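Hypothetical membrane protein (Corynebacterium glutamicum, PDB 6JS9) binds heme through the N-terminal domain of HtaA, the part present here, and probably takes part in heme uptake and transfer in Corynebacteria. Local coordinates at residues 71-76 against 84-89; 89-94 against 104-109; 109-114 against 122-127. One frame throughout, in Å; residues are numbered along the deposited sequence.

The three contacts follow one another along the chain and step across one antiparallel sheet. Interaction 1 pairs strand 63-79 with strand 82-97. Interaction 2 pairs strand 82-97 with strand 100-110, and interaction 3 pairs strand 100-110 with strand 123-127. M89 belongs to the first two and A109 to the last two. The centres of interactions 1 and 2 are about 12 Å apart; 1 and 3, about 10 Å; 2 and 3, about 14 Å. Interactions 1 and 3 both touch the heme, and D86 of one is hydrogen-bonded to Y123 of the other. Interaction 2 lies nearer the centre of the chain. This part of the sheet thus reaches from there to the heme pocket.

Interaction 1: residues 71-76 against 84-89; sequences SVHFLG and ILDTTM. With HEM (protoporphyrin IX containing Fe), chain C.
H73 and D86 form a histidine-carboxylate hydrogen bond on one face of an antiparallel hairpin, although they are not directly paired. H73 NE2 donates to D86 OD1 at 2.8 Å. The acceptor lies almost in the imidazole plane, but the N-H reaches it from above the carboxylate plane. H73 has CG anti to the backbone N (chi1 -174°), which carries the ring diagonally over the neighbouring strand to D86. The ring and carboxylate planes are 32° apart. T88 OG1 lies 3.0 Å from H73 CD2. L75 CG lies over one face of the same ring, toward its rim, and L75 CD2 packs against D86 CG at 3.7 Å. D86 OD2 is hydrogen-bonded to Y123, so both carboxylate oxygens are engaged.

The other face is largely apolar. M89 CE meets the edge of the F74 ring at CE2, 4.1 Å away. F74 CB packs on L85 CD2 at 3.9 Å. L85 CD1 lies 3.4 Å from heme C2B. Paired backbone hydrogen bonds join V72 with M89, F74 with T87 and G76 with L85. I84 and L85 line the heme pocket and form a classic beta bulge opposite G76; the L85 side chain is about 4 Å from that of Y24, the axial iron ligand.

Strand 33-37 flanks 71-76, with I34 against V72 and F74. Strand 100-110 flanks 84-89, and F21 of helix 19-26 meets the F74 ring edge-to-face.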
loop_
_atom_site.group_PDB
_atom_site.type_symbol
_atom_site.label_atom_id
_atom_site.label_comp_id
_atom_site.label_asym_id
_atom_site.label_seq_id
_atom_site.Cartn_x
_atom_site.Cartn_y
_atom_site.Cartn_z
ATOM N N SER A 71 2.059 -8.558 -2.612
ATOM C CA SER A 71 2.528 -8.236 -1.267
ATOM C C SER A 71 3.885 -7.556 -1.368
ATOM O O SER A 71 4.589 -7.693 -2.371
ATOM C CB SER A 71 2.628 -9.485 -0.386
ATOM O OG SER A 71 3.599 -10.377 -0.911
ATOM N N VAL A 72 4.241 -6.808 -0.318
ATOM C CA VAL A 72 5.539 -6.137 -0.212
ATOM C C VAL A 72 6.128 -6.478 1.140
ATOM O O VAL A 72 5.457 -6.302 2.163
ATOM C CB VAL A 72 5.429 -4.605 -0.337
ATOM C CG1 VAL A 72 6.815 -3.991 -0.484
ATOM C CG2 VAL A 72 4.513 -4.208 -1.496
ATOM N N HIS A 73 7.382 -6.936 1.157
ATOM C CA HIS A 73 8.058 -7.327 2.393
ATOM C C HIS A 73 9.289 -6.446 2.610
ATOM O O HIS A 73 10.280 -6.574 1.885
ATOM C CB HIS A 73 8.451 -8.802 2.355
ATOM C CG HIS A 73 9.020 -9.300 3.647
ATOM N ND1 HIS A 73 9.739 -10.471 3.746
ATOM C CD2 HIS A 73 8.974 -8.782 4.898
ATOM C CE1 HIS A 73 10.111 -10.652 5.002
ATOM N NE2 HIS A 73 9.654 -9.642 5.722
ATOM N N PHE A 74 9.229 -5.570 3.622
ATOM C CA PHE A 74 10.343 -4.702 3.985
ATOM C C PHE A 74 11.173 -5.334 5.101
ATOM O O PHE A 74 10.632 -5.754 6.130
ATOM C CB PHE A 74 9.849 -3.331 4.462
ATOM C CG PHE A 74 8.972 -2.609 3.483
ATOM C CD1 PHE A 74 9.525 -1.936 2.401
ATOM C CD2 PHE A 74 7.602 -2.581 3.657
ATOM C CE1 PHE A 74 8.706 -1.262 1.489
ATOM C CE2 PHE A 74 6.777 -1.895 2.763
ATOM C CZ PHE A 74 7.339 -1.230 1.684
ATOM N N LEU A 75 12.488 -5.358 4.911
ATOM C CA LEU A 75 13.432 -5.825 5.916
ATOM C C LEU A 75 14.442 -4.723 6.172
ATOM O O LEU A 75 14.920 -4.088 5.229
ATOM C CB LEU A 75 14.177 -7.089 5.464
ATOM C CG LEU A 75 13.423 -8.414 5.407
ATOM C CD1 LEU A 75 14.289 -9.502 4.787
ATOM C CD2 LEU A 75 12.924 -8.838 6.798
ATOM N N GLY A 76 14.770 -4.497 7.443
ATOM C CA GLY A 76 15.829 -3.562 7.774
ATOM C C GLY A 76 16.426 -3.855 9.133
ATOM O O GLY A 76 15.830 -4.555 9.959
ATOM N N ILE A 84 15.307 -6.172 12.760
ATOM C CA ILE A 84 14.515 -5.398 13.713
ATOM C C ILE A 84 13.359 -4.683 13.017
ATOM O O ILE A 84 12.271 -4.553 13.591
ATOM C CB ILE A 84 15.418 -4.430 14.497
ATOM C CG1 ILE A 84 16.415 -5.230 15.337
ATOM C CG2 ILE A 84 14.587 -3.543 15.403
ATOM C CD1 ILE A 84 17.284 -4.374 16.222
ATOM N N LEU A 85 13.551 -4.222 11.778
ATOM C CA LEU A 85 12.440 -3.777 10.940
ATOM C C LEU A 85 12.046 -4.950 10.050
ATOM O O LEU A 85 12.815 -5.353 9.171
ATOM C CB LEU A 85 12.815 -2.549 10.108
ATOM C CG LEU A 85 11.662 -1.828 9.373
ATOM C CD1 LEU A 85 12.036 -0.370 9.078
ATOM C CD2 LEU A 85 11.252 -2.526 8.064
ATOM N N ASP A 86 10.841 -5.490 10.270
ATOM C CA ASP A 86 10.333 -6.620 9.481
ATOM C C ASP A 86 8.828 -6.396 9.285
ATOM O O ASP A 86 8.020 -6.825 10.114
ATOM C CB ASP A 86 10.637 -7.945 10.176
ATOM C CG ASP A 86 10.302 -9.166 9.326
ATOM O OD1 ASP A 86 9.453 -9.074 8.420
ATOM O OD2 ASP A 86 10.889 -10.241 9.568
ATOM N N THR A 87 8.465 -5.736 8.174
ATOM C CA THR A 87 7.092 -5.355 7.865
ATOM C C THR A 87 6.668 -5.969 6.543
ATOM O O THR A 87 7.353 -5.803 5.526
ATOM C CB THR A 87 6.921 -3.842 7.771
ATOM O OG1 THR A 87 7.273 -3.244 9.020
ATOM C CG2 THR A 87 5.460 -3.483 7.411
ATOM N N THR A 88 5.533 -6.660 6.563
ATOM C CA THR A 88 4.934 -7.256 5.379
ATOM C C THR A 88 3.561 -6.641 5.146
ATOM O O THR A 88 2.715 -6.628 6.052
ATOM C CB THR A 88 4.811 -8.775 5.518
ATOM O OG1 THR A 88 6.116 -9.347 5.628
ATOM C CG2 THR A 88 4.102 -9.372 4.292
ATOM N N MET A 89 3.355 -6.129 3.940
ATOM C CA MET A 89 2.113 -5.496 3.534
ATOM C C MET A 89 1.443 -6.382 2.499
ATOM O O MET A 89 2.070 -6.731 1.493
ATOM C CB MET A 89 2.419 -4.119 2.958
ATOM C CG MET A 89 1.255 -3.385 2.396
ATOM S SD MET A 89 1.847 -1.805 1.783
ATOM C CE MET A 89 2.723 -1.221 3.231
HETATM C CHA HEM C . 13.938 6.564 9.694
HETATM C CHB HEM C . 10.681 3.052 10.510
HETATM C CHC HEM C . 13.769 0.713 13.458
HETATM C CHD HEM C . 16.841 4.450 13.000
HETATM C C1A HEM C . 12.785 5.804 9.630
HETATM C C2A HEM C . 11.624 6.066 8.803
HETATM C C3A HEM C . 10.719 5.105 9.012
HETATM C C4A HEM C . 11.280 4.185 9.992
HETATM C CMA HEM C . 9.328 5.018 8.324
HETATM C CAA HEM C . 11.499 7.255 7.841
HETATM C CBA HEM C . 12.369 6.999 6.611
HETATM C CGA HEM C . 12.139 8.110 5.626
HETATM O O1A HEM C . 11.167 8.010 4.824
HETATM O O2A HEM C . 12.930 9.091 5.663
HETATM C C1B HEM C . 11.227 2.131 11.380
HETATM C C2B HEM C . 10.535 0.954 11.886
HETATM C C3B HEM C . 11.383 0.294 12.706
HETATM C C4B HEM C . 12.640 1.038 12.732
HETATM C CMB HEM C . 9.072 0.601 11.486
HETATM C CAB HEM C . 11.203 -1.024 13.515
HETATM C CBB HEM C . 10.090 -1.770 13.530
HETATM C C1C HEM C . 14.882 1.524 13.617
HETATM C C2C HEM C . 16.057 1.226 14.409
HETATM C C3C HEM C . 16.910 2.259 14.284
HETATM C C4C HEM C . 16.303 3.238 13.395
HETATM C CMC HEM C . 16.199 -0.076 15.223
HETATM C CAC HEM C . 18.311 2.456 14.925
HETATM C CBC HEM C . 18.871 1.590 15.766
HETATM C C1D HEM C . 16.348 5.340 12.058
HETATM C C2D HEM C . 17.004 6.551 11.573
HETATM C C3D HEM C . 16.198 7.133 10.663
HETATM C C4D HEM C . 15.008 6.318 10.535
HETATM C CMD HEM C . 18.391 7.074 12.020
HETATM C CAD HEM C . 16.457 8.424 9.846
HETATM C CBD HEM C . 17.196 7.959 8.586
HETATM C CGD HEM C . 17.511 9.097 7.643
HETATM O O1D HEM C . 18.410 8.901 6.791
HETATM O O2D HEM C . 16.889 10.193 7.731
HETATM N NA HEM C . 12.535 4.646 10.331
HETATM N NB HEM C . 12.504 2.145 11.925
HETATM N NC HEM C . 15.080 2.743 13.004
HETATM N ND HEM C . 15.136 5.243 11.388
HETATM FE FE HEM C . 13.940 3.541 11.419
#

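Interaction 2: residues 89-94 against 104-109; sequences MSDIKM and VVDLVA
M89, I92, V105 and L107 make the tightly packed side of the beta hairpin of strands 82-97 and 100-110. M89 CG lies across V105 CG1 at 3.7 Å. I92 CG1 runs alongside V105 and comes within 3.9 Å of the same methyl, V105 CG1. L107 CD2 packs beside M89 CB, also at 3.9 Å. The four side chains are buried.

The opposite side holds S90, K93, V104 and D106 and is partly exposed. Here K93 CB and V104 CB pass at 4.2 Å. Two-way backbone hydrogen bonds join S90 with D106 and K93 with V104. Between them the register slips by one residue at D91, a beta bulge. D91 has positive phi (49°) and marks a corner. A water donates to D91 O at 2.6 Å and to D106 OD1.

D91 OD2 and D106 OD2 stand only 2.9 Å apart, their carboxylate planes turned 60°. D106 OD1 also accepts D128 N, and D127 brings a third carboxylate. This crowding would probably favour protonation of one group. A weak hydrogen bond from S90 OG and a long, weak ion pair with R52, both to D91, would only partly offset it.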
loop_
_atom_site.group_PDB
_atom_site.type_symbol
_atom_site.label_atom_id
_atom_site.label_comp_id
_atom_site.label_asym_id
_atom_site.label_seq_id
_atom_site.Cartn_x
_atom_site.Cartn_y
_atom_site.Cartn_z
ATOM N N MET A 89 3.355 -6.129 3.940
ATOM C CA MET A 89 2.113 -5.496 3.534
ATOM C C MET A 89 1.443 -6.382 2.499
ATOM O O MET A 89 2.070 -6.731 1.493
ATOM C CB MET A 89 2.419 -4.119 2.958
ATOM C CG MET A 89 1.255 -3.385 2.396
ATOM S SD MET A 89 1.847 -1.805 1.783
ATOM C CE MET A 89 2.723 -1.221 3.231
ATOM N N SER A 90 0.185 -6.762 2.749
ATOM C CA SER A 90 -0.560 -7.628 1.831
ATOM C C SER A 90 -2.041 -7.254 1.839
ATOM O O SER A 90 -2.468 -6.341 2.553
ATOM C CB SER A 90 -0.395 -9.103 2.197
ATOM O OG SER A 90 -1.038 -9.384 3.427
ATOM N N ASP A 91 -2.822 -7.988 1.040
ATOM C CA ASP A 91 -4.267 -7.784 0.899
ATOM C C ASP A 91 -4.582 -6.311 0.650
ATOM O O ASP A 91 -5.367 -5.677 1.357
ATOM C CB ASP A 91 -5.017 -8.321 2.117
ATOM C CG ASP A 91 -4.881 -9.824 2.268
ATOM O OD1 ASP A 91 -5.388 -10.576 1.395
ATOM O OD2 ASP A 91 -4.236 -10.247 3.255
ATOM N N ILE A 92 -3.915 -5.760 -0.358
ATOM C CA ILE A 92 -4.091 -4.363 -0.726
ATOM C C ILE A 92 -5.457 -4.191 -1.379
ATOM O O ILE A 92 -5.849 -4.980 -2.252
ATOM C CB ILE A 92 -2.942 -3.929 -1.653
ATOM C CG1 ILE A 92 -1.620 -3.943 -0.866
ATOM C CG2 ILE A 92 -3.216 -2.574 -2.299
ATOM C CD1 ILE A 92 -0.518 -4.722 -1.535
ATOM N N LYS A 93 -6.201 -3.175 -0.931
ATOM C CA LYS A 93 -7.522 -2.838 -1.446
ATOM C C LYS A 93 -7.596 -1.341 -1.691
ATOM O O LYS A 93 -6.995 -0.548 -0.970
ATOM C CB LYS A 93 -8.640 -3.225 -0.461
ATOM C CG LYS A 93 -8.620 -4.669 -0.054
ATOM C CD LYS A 93 -9.560 -4.941 1.095
ATOM C CE LYS A 93 -9.225 -6.304 1.687
ATOM N NZ LYS A 93 -10.254 -6.801 2.647
ATOM N N MET A 94 -8.355 -0.949 -2.698
ATOM C CA MET A 94 -8.651 0.460 -2.913
ATOM C C MET A 94 -10.157 0.648 -2.807
ATOM O O MET A 94 -10.919 -0.014 -3.521
ATOM C CB MET A 94 -8.120 0.930 -4.265
ATOM C CG MET A 94 -7.882 2.410 -4.318
ATOM S SD MET A 94 -6.741 2.831 -5.639
ATOM C CE MET A 94 -6.845 4.614 -5.554
ATOM N N VAL A 104 -6.181 0.380 1.633
ATOM C CA VAL A 104 -6.323 -0.489 2.798
ATOM C C VAL A 104 -5.394 -1.681 2.630
ATOM O O VAL A 104 -5.285 -2.239 1.534
ATOM C CB VAL A 104 -7.783 -0.937 2.954
ATOM C CG1 VAL A 104 -7.956 -1.807 4.193
ATOM C CG2 VAL A 104 -8.668 0.290 3.030
ATOM N N VAL A 105 -4.704 -2.058 3.712
ATOM C CA VAL A 105 -3.741 -3.153 3.689
ATOM C C VAL A 105 -3.888 -3.992 4.951
ATOM O O VAL A 105 -4.437 -3.555 5.969
ATOM C CB VAL A 105 -2.272 -2.672 3.573
ATOM C CG1 VAL A 105 -2.061 -1.823 2.321
ATOM C CG2 VAL A 105 -1.865 -1.927 4.815
ATOM N N ASP A 106 -3.394 -5.220 4.861
ATOM C CA ASP A 106 -3.093 -6.024 6.031
ATOM C C ASP A 106 -1.601 -5.886 6.296
ATOM O O ASP A 106 -0.792 -5.900 5.364
ATOM C CB ASP A 106 -3.456 -7.500 5.819
ATOM C CG ASP A 106 -4.964 -7.764 5.820
ATOM O OD1 ASP A 106 -5.773 -6.831 6.027
ATOM O OD2 ASP A 106 -5.346 -8.938 5.618
ATOM N N LEU A 107 -1.241 -5.735 7.562
ATOM C CA LEU A 107 0.146 -5.554 7.953
ATOM C C LEU A 107 0.534 -6.634 8.945
ATOM O O LEU A 107 -0.230 -6.955 9.862
ATOM C CB LEU A 107 0.385 -4.171 8.592
ATOM C CG LEU A 107 0.505 -2.966 7.662
ATOM C CD1 LEU A 107 0.819 -1.746 8.482
ATOM C CD2 LEU A 107 1.583 -3.186 6.622
ATOM N N VAL A 108 1.725 -7.187 8.759
ATOM C CA VAL A 108 2.381 -8.016 9.757
ATOM C C VAL A 108 3.747 -7.382 9.985
ATOM O O VAL A 108 4.599 -7.399 9.086
ATOM C CB VAL A 108 2.509 -9.475 9.305
ATOM C CG1 VAL A 108 3.290 -10.275 10.327
ATOM C CG2 VAL A 108 1.113 -10.073 9.069
ATOM N N ALA A 109 3.949 -6.798 11.163
ATOM C CA ALA A 109 5.068 -5.889 11.343
ATOM C C ALA A 109 5.586 -5.956 12.768
ATOM O O ALA A 109 4.802 -5.943 13.722
ATOM C CB ALA A 109 4.662 -4.445 11.014
HETATM O O HOH W 1 -6.757 -5.356 3.559
#

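Interaction 3: residues 109-114 against 122-127. With HEM (protoporphyrin IX containing Fe), chain C.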
loop_
_atom_site.group_PDB
_atom_site.type_symbol
_atom_site.label_atom_id
_atom_site.label_comp_id
_atom_site.label_asym_id
_atom_site.label_seq_id
_atom_site.Cartn_x
_atom_site.Cartn_y
_atom_site.Cartn_z
ATOM N N ALA A 109 3.949 -6.798 11.163
ATOM C CA ALA A 109 5.068 -5.889 11.343
ATOM C C ALA A 109 5.586 -5.956 12.768
ATOM O O ALA A 109 4.802 -5.943 13.722
ATOM C CB ALA A 109 4.662 -4.445 11.014
ATOM N N ARG A 110 6.911 -6.009 12.907
ATOM C CA ARG A 110 7.504 -5.853 14.227
ATOM C C ARG A 110 7.184 -4.469 14.773
ATOM O O ARG A 110 7.265 -3.469 14.053
ATOM C CB ARG A 110 9.013 -6.071 14.179
ATOM C CG ARG A 110 9.408 -7.521 13.974
ATOM C CD ARG A 110 10.881 -7.728 14.200
ATOM N NE ARG A 110 11.310 -9.027 13.697
ATOM C CZ ARG A 110 11.268 -10.147 14.410
ATOM N NH1 ARG A 110 11.681 -11.294 13.880
ATOM N NH2 ARG A 110 10.814 -10.121 15.657
ATOM N N GLU A 111 6.782 -4.425 16.042
ATOM C CA GLU A 111 6.643 -3.162 16.752
ATOM C C GLU A 111 7.983 -2.435 16.815
ATOM O O GLU A 111 9.034 -3.054 17.010
ATOM C CB GLU A 111 6.124 -3.428 18.168
ATOM C CG GLU A 111 5.801 -2.185 18.967
ATOM C CD GLU A 111 5.394 -2.500 20.400
ATOM O OE1 GLU A 111 5.659 -3.633 20.864
ATOM O OE2 GLU A 111 4.810 -1.610 21.058
ATOM N N PHE A 112 7.945 -1.113 16.652
ATOM C CA PHE A 112 9.147 -0.300 16.806
ATOM C C PHE A 112 9.420 -0.088 18.289
ATOM O O PHE A 112 8.553 0.406 19.015
ATOM C CB PHE A 112 8.980 1.041 16.102
ATOM C CG PHE A 112 10.063 2.016 16.430
ATOM C CD1 PHE A 112 11.341 1.841 15.929
ATOM C CD2 PHE A 112 9.815 3.091 17.258
ATOM C CE1 PHE A 112 12.348 2.726 16.244
ATOM C CE2 PHE A 112 10.822 3.984 17.576
ATOM C CZ PHE A 112 12.087 3.804 17.061
ATOM N N LYS A 113 10.612 -0.462 18.751
ATOM C CA LYS A 113 10.919 -0.409 20.177
ATOM C C LYS A 113 11.864 0.718 20.560
ATOM O O LYS A 113 12.106 0.911 21.752
ATOM C CB LYS A 113 11.528 -1.737 20.649
ATOM C CG LYS A 113 10.639 -2.945 20.419
ATOM C CD LYS A 113 9.319 -2.818 21.169
ATOM C CE LYS A 113 9.493 -2.978 22.679
ATOM N NZ LYS A 113 9.993 -4.339 23.065
ATOM N N GLY A 114 12.397 1.460 19.593
ATOM C CA GLY A 114 13.419 2.448 19.874
ATOM C C GLY A 114 14.570 2.325 18.898
ATOM O O GLY A 114 14.702 1.298 18.218
ATOM N N GLU A 122 8.039 -7.809 18.787
ATOM C CA GLU A 122 7.295 -8.962 18.310
ATOM C C GLU A 122 6.413 -8.544 17.134
ATOM O O GLU A 122 6.102 -7.363 16.949
ATOM C CB GLU A 122 6.436 -9.560 19.428
ATOM C CG GLU A 122 7.118 -9.620 20.799
ATOM C CD GLU A 122 7.335 -11.045 21.310
ATOM O OE1 GLU A 122 7.593 -11.947 20.483
ATOM O OE2 GLU A 122 7.247 -11.262 22.543
ATOM N N TYR A 123 6.014 -9.528 16.331
ATOM C CA TYR A 123 5.138 -9.245 15.201
ATOM C C TYR A 123 3.762 -8.801 15.694
ATOM O O TYR A 123 3.186 -9.410 16.602
ATOM C CB TYR A 123 5.017 -10.475 14.304
ATOM C CG TYR A 123 6.292 -10.812 13.567
ATOM C CD1 TYR A 123 6.688 -10.071 12.461
ATOM C CD2 TYR A 123 7.093 -11.867 13.966
ATOM C CE1 TYR A 123 7.845 -10.367 11.782
ATOM C CE2 TYR A 123 8.259 -12.169 13.289
ATOM C CZ TYR A 123 8.633 -11.412 12.202
ATOM O OH TYR A 123 9.793 -11.700 11.519
ATOM N N ILE A 124 3.252 -7.714 15.120
ATOM C CA ILE A 124 1.889 -7.249 15.356
ATOM C C ILE A 124 1.087 -7.477 14.082
ATOM O O ILE A 124 1.500 -7.043 12.996
ATOM C CB ILE A 124 1.856 -5.762 15.743
ATOM C CG1 ILE A 124 2.713 -5.493 16.974
ATOM C CG2 ILE A 124 0.424 -5.296 15.968
ATOM C CD1 ILE A 124 2.743 -4.027 17.346
ATOM N N ILE A 125 -0.051 -8.151 14.211
ATOM C CA ILE A 125 -0.962 -8.351 13.092
ATOM C C ILE A 125 -1.967 -7.205 13.088
ATOM O O ILE A 125 -2.732 -7.031 14.043
ATOM C CB ILE A 125 -1.683 -9.704 13.180
ATOM C CG1 ILE A 125 -0.725 -10.828 13.560
ATOM C CG2 ILE A 125 -2.373 -10.006 11.847
ATOM C CD1 ILE A 125 0.372 -11.051 12.570
ATOM N N SER A 126 -1.980 -6.431 12.011
ATOM C CA SER A 126 -2.918 -5.323 11.856
ATOM C C SER A 126 -3.686 -5.562 10.560
ATOM O O SER A 126 -3.187 -5.269 9.469
ATOM C CB SER A 126 -2.182 -3.981 11.847
ATOM O OG SER A 126 -1.418 -3.812 13.023
ATOM N N ASP A 127 -4.887 -6.111 10.676
ATOM C CA ASP A 127 -5.722 -6.363 9.516
ATOM C C ASP A 127 -6.547 -5.129 9.188
ATOM O O ASP A 127 -6.956 -4.384 10.083
ATOM C CB ASP A 127 -6.663 -7.546 9.760
ATOM C CG ASP A 127 -5.948 -8.887 9.736
ATOM O OD1 ASP A 127 -4.835 -8.981 9.171
ATOM O OD2 ASP A 127 -6.522 -9.859 10.273
HETATM C CHA HEM C . 13.938 6.564 9.694
HETATM C CHB HEM C . 10.681 3.052 10.510
HETATM C CHC HEM C . 13.769 0.713 13.458
HETATM C CHD HEM C . 16.841 4.450 13.000
HETATM C C1A HEM C . 12.785 5.804 9.630
HETATM C C2A HEM C . 11.624 6.066 8.803
HETATM C C3A HEM C . 10.719 5.105 9.012
HETATM C C4A HEM C . 11.280 4.185 9.992
HETATM C CMA HEM C . 9.328 5.018 8.324
HETATM C CAA HEM C . 11.499 7.255 7.841
HETATM C CBA HEM C . 12.369 6.999 6.611
HETATM C CGA HEM C . 12.139 8.110 5.626
HETATM O O1A HEM C . 11.167 8.010 4.824
HETATM O O2A HEM C . 12.930 9.091 5.663
HETATM C C1B HEM C . 11.227 2.131 11.380
HETATM C C2B HEM C . 10.535 0.954 11.886
HETATM C C3B HEM C . 11.383 0.294 12.706
HETATM C C4B HEM C . 12.640 1.038 12.732
HETATM C CMB HEM C . 9.072 0.601 11.486
HETATM C CAB HEM C . 11.203 -1.024 13.515
HETATM C CBB HEM C . 10.090 -1.770 13.530
HETATM C C1C HEM C . 14.882 1.524 13.617
HETATM C C2C HEM C . 16.057 1.226 14.409
HETATM C C3C HEM C . 16.910 2.259 14.284
HETATM C C4C HEM C . 16.303 3.238 13.395
HETATM C CMC HEM C . 16.199 -0.076 15.223
HETATM C CAC HEM C . 18.311 2.456 14.925
HETATM C CBC HEM C . 18.871 1.590 15.766
HETATM C C1D HEM C . 16.348 5.340 12.058
HETATM C C2D HEM C . 17.004 6.551 11.573
HETATM C C3D HEM C . 16.198 7.133 10.663
HETATM C C4D HEM C . 15.008 6.318 10.535
HETATM C CMD HEM C . 18.391 7.074 12.020
HETATM C CAD HEM C . 16.457 8.424 9.846
HETATM C CBD HEM C . 17.196 7.959 8.586
HETATM C CGD HEM C . 17.511 9.097 7.643
HETATM O O1D HEM C . 18.410 8.901 6.791
HETATM O O2D HEM C . 16.889 10.193 7.731
HETATM N NA HEM C . 12.535 4.646 10.331
HETATM N NB HEM C . 12.504 2.145 11.925
HETATM N NC HEM C . 15.080 2.743 13.004
HETATM N ND HEM C . 15.136 5.243 11.388
HETATM FE FE HEM C . 13.940 3.541 11.419
#
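The end of strand 100-110 pairs with the start of strand 123-127 in the antiparallel HtaA-family sheet, beside the heme pocket. Three backbone hydrogen bonds hold segments 109-114 and 122-127 together. A109 and I124 form a hydrogen-bonded pair, with A109 N to I124 O at 3.1 Å and I124 N to A109 O at 2.7 Å. The third runs from E111 N to E122 O, past the end of the regular strand. R110 CA also points its hydrogen at E122 O, which therefore receives two contacts.

The aromatic interaction is between R110 and Y123, a non-hydrogen-bonded pair. R110 CG sits over the phenol face in a CH-pi contact, 24° off the ring normal. Farther out, the guanidinium makes an off-centre cation-pi contact, with R110 CZ 4.2 Å from the ring centroid. The two planes are 39° apart, so this is a tilted approach. The polar ends have other partners. R110 NH2 is hydrogen-bonded to G121 O, and Y123 OH keeps its hydrogen bond with D86 OD2. These hydrogen bonds limit how the two groups can turn.

Apolar contact is small. I124 CD1 lies across E111 CB at 3.5 Å, between two solvent-exposed residues.

The heme contacts come from 109-114. The CB of F112 points away from 122-127, and with chi1 at 169° the ring reaches the porphyrin. F112 CD1 lies 3.5 Å from heme C4B. G114 N lies over the centre of one face of the F112 ring, and F166 meets that ring edge-to-face. R110, E111, F112 and G114 all belong to the heme pocket. The backbone also lines it: R110 O is 3.3 Å from the vinyl carbon CBB of the heme.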